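Side-chain contacts in aldolase (PDB 6VOQ), which belongs to the class II aldolase and adducin family, the proteins of an AraD-like fold, and binds zinc as part of a four-chain assembly: residues A42-T45 and G46-L49; V132-Y135 and R136-D139. All coordinates share one frame; numbering follows the deposited sequence.

Contact 1: residues A42-T45 and G46-L49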
loop_
_atom_site.group_PDB
_atom_site.type_symbol
_atom_site.label_atom_id
_atom_site.label_comp_id
_atom_site.label_asym_id
_atom_site.label_seq_id
_atom_site.Cartn_x
_atom_site.Cartn_y
_atom_site.Cartn_z
ATOM N N ALA A 42 -0.729 -19.181 -21.141
ATOM C CA ALA A 42 -1.328 -17.892 -20.833
ATOM C C ALA A 42 -2.385 -18.057 -19.755
ATOM O O ALA A 42 -2.931 -19.143 -19.555
ATOM C CB ALA A 42 -1.949 -17.244 -22.083
ATOM N N THR A 43 -2.663 -16.957 -19.055
ATOM C CA THR A 43 -3.704 -16.962 -18.044
ATOM C C THR A 43 -5.075 -16.952 -18.716
ATOM O O THR A 43 -5.271 -16.277 -19.728
ATOM C CB THR A 43 -3.561 -15.758 -17.101
ATOM O OG1 THR A 43 -3.649 -14.542 -17.841
ATOM C CG2 THR A 43 -2.225 -15.785 -16.396
ATOM N N PRO A 44 -6.037 -17.703 -18.196
ATOM C CA PRO A 44 -7.302 -17.876 -18.917
ATOM C C PRO A 44 -8.179 -16.636 -18.824
ATOM O O PRO A 44 -7.914 -15.689 -18.081
ATOM C CB PRO A 44 -7.938 -19.086 -18.227
ATOM C CG PRO A 44 -7.351 -19.095 -16.860
ATOM C CD PRO A 44 -5.955 -18.552 -16.993
ATOM N N THR A 45 -9.240 -16.653 -19.624
ATOM C CA THR A 45 -10.190 -15.549 -19.666
ATOM C C THR A 45 -10.897 -15.377 -18.322
ATOM O O THR A 45 -11.051 -16.325 -17.547
ATOM C CB THR A 45 -11.216 -15.785 -20.779
ATOM O OG1 THR A 45 -12.074 -14.650 -20.902
ATOM C CG2 THR A 45 -12.058 -17.030 -20.488
ATOM N N GLY A 46 -11.313 -14.143 -18.043
ATOM C CA GLY A 46 -12.072 -13.840 -16.844
ATOM C C GLY A 46 -11.411 -14.305 -15.563
ATOM O O GLY A 46 -12.084 -14.570 -14.561
ATOM N N ALA A 47 -10.089 -14.408 -15.589
ATOM C CA ALA A 47 -9.322 -14.930 -14.473
ATOM C C ALA A 47 -8.868 -13.805 -13.555
ATOM O O ALA A 47 -8.811 -12.633 -13.938
ATOM C CB ALA A 47 -8.108 -15.714 -14.972
ATOM N N CYS A 48 -8.545 -14.189 -12.325
ATOM C CA CYS A 48 -7.996 -13.292 -11.321
ATOM C C CYS A 48 -6.594 -13.778 -10.982
ATOM O O CYS A 48 -6.416 -14.933 -10.578
ATOM C CB CYS A 48 -8.894 -13.251 -10.076
ATOM S SG CYS A 48 -8.173 -12.491 -8.606
ATOM N N LEU A 49 -5.599 -12.907 -11.170
ATOM C CA LEU A 49 -4.206 -13.323 -11.042
ATOM C C LEU A 49 -3.885 -13.913 -9.677
ATOM O O LEU A 49 -2.917 -14.672 -9.558
ATOM C CB LEU A 49 -3.281 -12.144 -11.318
ATOM C CG LEU A 49 -3.315 -11.687 -12.773
ATOM C CD1 LEU A 49 -2.232 -10.660 -13.030
ATOM C CD2 LEU A 49 -3.157 -12.885 -13.689
#

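Contact 2: residues V132-Y135 and R136-D139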
loop_
_atom_site.group_PDB
_atom_site.type_symbol
_atom_site.label_atom_id
_atom_site.label_comp_id
_atom_site.label_asym_id
_atom_site.label_seq_id
_atom_site.Cartn_x
_atom_site.Cartn_y
_atom_site.Cartn_z
ATOM N N VAL A 132 1.042 3.231 -27.670
ATOM C CA VAL A 132 0.062 2.808 -28.660
ATOM C C VAL A 132 -1.175 3.664 -28.439
ATOM O O VAL A 132 -1.595 3.832 -27.286
ATOM C CB VAL A 132 -0.258 1.312 -28.540
ATOM C CG1 VAL A 132 -1.425 0.961 -29.451
ATOM C CG2 VAL A 132 0.984 0.478 -28.851
ATOM N N PRO A 133 -1.758 4.245 -29.487
ATOM C CA PRO A 133 -2.993 5.012 -29.312
ATOM C C PRO A 133 -4.087 4.171 -28.673
ATOM O O PRO A 133 -4.056 2.937 -28.685
ATOM C CB PRO A 133 -3.362 5.428 -30.740
ATOM C CG PRO A 133 -2.073 5.417 -31.479
ATOM C CD PRO A 133 -1.264 4.306 -30.872
ATOM N N TYR A 134 -5.047 4.865 -28.065
ATOM C CA TYR A 134 -6.186 4.172 -27.488
ATOM C C TYR A 134 -7.089 3.653 -28.594
ATOM O O TYR A 134 -7.381 4.361 -29.565
ATOM C CB TYR A 134 -7.001 5.077 -26.568
ATOM C CG TYR A 134 -8.316 4.417 -26.234
ATOM C CD1 TYR A 134 -8.370 3.384 -25.306
ATOM C CD2 TYR A 134 -9.488 4.760 -26.903
ATOM C CE1 TYR A 134 -9.557 2.735 -25.019
ATOM C CE2 TYR A 134 -10.683 4.109 -26.630
ATOM C CZ TYR A 134 -10.710 3.100 -25.674
ATOM O OH TYR A 134 -11.883 2.443 -25.381
ATOM N N TYR A 135 -7.542 2.414 -28.427
ATOM C CA TYR A 135 -8.543 1.801 -29.286
ATOM C C TYR A 135 -9.469 0.972 -28.416
ATOM O O TYR A 135 -9.058 0.434 -27.387
ATOM C CB TYR A 135 -7.920 0.891 -30.355
ATOM C CG TYR A 135 -6.981 1.578 -31.313
ATOM C CD1 TYR A 135 -7.459 2.481 -32.253
ATOM C CD2 TYR A 135 -5.613 1.298 -31.300
ATOM C CE1 TYR A 135 -6.601 3.105 -33.147
ATOM C CE2 TYR A 135 -4.745 1.917 -32.189
ATOM C CZ TYR A 135 -5.246 2.820 -33.110
ATOM O OH TYR A 135 -4.398 3.436 -34.002
ATOM N N ARG A 136 -10.714 0.853 -28.858
ATOM C CA ARG A 136 -11.685 0.006 -28.181
ATOM C C ARG A 136 -11.060 -1.349 -27.856
ATOM O O ARG A 136 -10.355 -1.924 -28.696
ATOM C CB ARG A 136 -12.921 -0.183 -29.069
ATOM C CG ARG A 136 -14.136 -0.690 -28.338
ATOM C CD ARG A 136 -14.835 -1.740 -29.153
ATOM N NE ARG A 136 -16.254 -1.840 -28.830
ATOM C CZ ARG A 136 -16.733 -2.481 -27.769
ATOM N NH1 ARG A 136 -15.906 -3.079 -26.917
ATOM N NH2 ARG A 136 -18.042 -2.527 -27.560
ATOM N N PRO A 137 -11.247 -1.867 -26.645
ATOM C CA PRO A 137 -10.719 -3.198 -26.320
ATOM C C PRO A 137 -11.193 -4.246 -27.317
ATOM O O PRO A 137 -12.379 -4.313 -27.667
ATOM C CB PRO A 137 -11.264 -3.455 -24.915
ATOM C CG PRO A 137 -11.396 -2.078 -24.328
ATOM C CD PRO A 137 -11.819 -1.195 -25.467
ATOM N N GLY A 138 -10.243 -5.051 -27.798
ATOM C CA GLY A 138 -10.508 -6.025 -28.835
ATOM C C GLY A 138 -10.220 -5.548 -30.242
ATOM O O GLY A 138 -10.282 -6.357 -31.176
ATOM N N ASP A 139 -9.927 -4.263 -30.427
ATOM C CA ASP A 139 -9.616 -3.735 -31.751
ATOM C C ASP A 139 -8.339 -4.367 -32.293
ATOM O O ASP A 139 -7.324 -4.441 -31.592
ATOM C CB ASP A 139 -9.457 -2.220 -31.673
ATOM C CG ASP A 139 -9.633 -1.545 -33.003
ATOM O OD1 ASP A 139 -10.518 -0.676 -33.104
ATOM O OD2 ASP A 139 -8.887 -1.873 -33.945
#

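Contact 1: residues A42-T45 and G46-L49
T45 and G46 form the bend of a tight turn that brings the methyl of A47 back against P44. A47 CB lies 3.1 Å from P44 O, a close approach of a methyl to a carbonyl oxygen, and CB also meets the proline ring at 3.9 Å from CG. Alanine's single methyl suits the place because it sits against both the carbonyl oxygen and the ring of P44. Proline in turn contributes the carbonyl that faces A47 and a compact apolar ring, whose CG and CD carbons are the ones turned to the methyl. The four residues P44 to A47 make a type II beta turn in the loop between strands 40-42 and 58-60. The third position of such a turn has a positive phi, here 54°, which glycine adopts readily; having no side chain, G46 also suits the tight surroundings beside T45 C. The turn is an open one: no hydrogen bond joins its two halves, and shape and backbone torsions define it. T45 turns its side chain outward, with OG1 opposite the backbone N (chi1 -175°). OG1 comes 3.0 Å from G46 N, but at a poor angle for bonding. T45 is exposed, and a polar side chain suits such a corner, while its backbone pairs with K71. Deeper in, T43 CG2 and L49 CD2 meet at 4.1 Å, their side chains crossing at about a right angle. T43 suits this place by having two different branches: with chi1 at 60°, OG1 is directed to a hydrogen bond with L31 N, and the methyl is left to face the leucine. L49, branched and wholly apolar, also packs on A24 and L95.

Contact 2: residues V132-Y135 and R136-D139
Y134 lays its ring beside the backbone that follows it, so that R136 N sits over one face, 3.9 Å from CE2. With CG opposite the backbone N (chi1 168°), the ring extends forward along the chain, and its OH comes 3.6 Å from P137 CD. A long aromatic residue fits because it spans this distance and also packs on R196 of the second subunit. Y135 is turned differently: its CB meets D139 CB at 3.7 Å, while the ring leads away toward R141 in helix 140-149. After them, R136 to D139 form a type II beta turn, closed by a bond from D139 N to R136 O of 2.9 Å. P137 supplies the restrained phi of its second position, and G138 the positive phi (94°) of its third. D139 then stands at the N-cap of helix 140-149, where its carboxylate accepts from a backbone N of the first turn and forms a salt bridge with R141 through OD1. Y135 and D139 meet through their CB atoms, so the acid's oxygens are turned to the helix start, where the helix dipole and R141 would both be expected to favour its ionised form.

Contact 1 comes first along the chain and closes before contact 2 opens; their centres are 20 Å apart, and their nearest atoms about 12 Å, without touching. Both are loops running out of strands of the same mixed sheet. Contact 1 follows strand 40-42; contact 2 follows strand 131-132, at one edge of the sheet within this chain, and leads into helix 140-149. Each contains a type II beta turn. Neither contributes a zinc ligand, the metal being held by E75, H94, H96 and H161, yet the side chain of L49 lies about 10 Å and that of P137 about 7 Å from a bound zinc ion. Only contact 2 packs on another subunit, so this loop, near a bound zinc, also lies at a subunit interface.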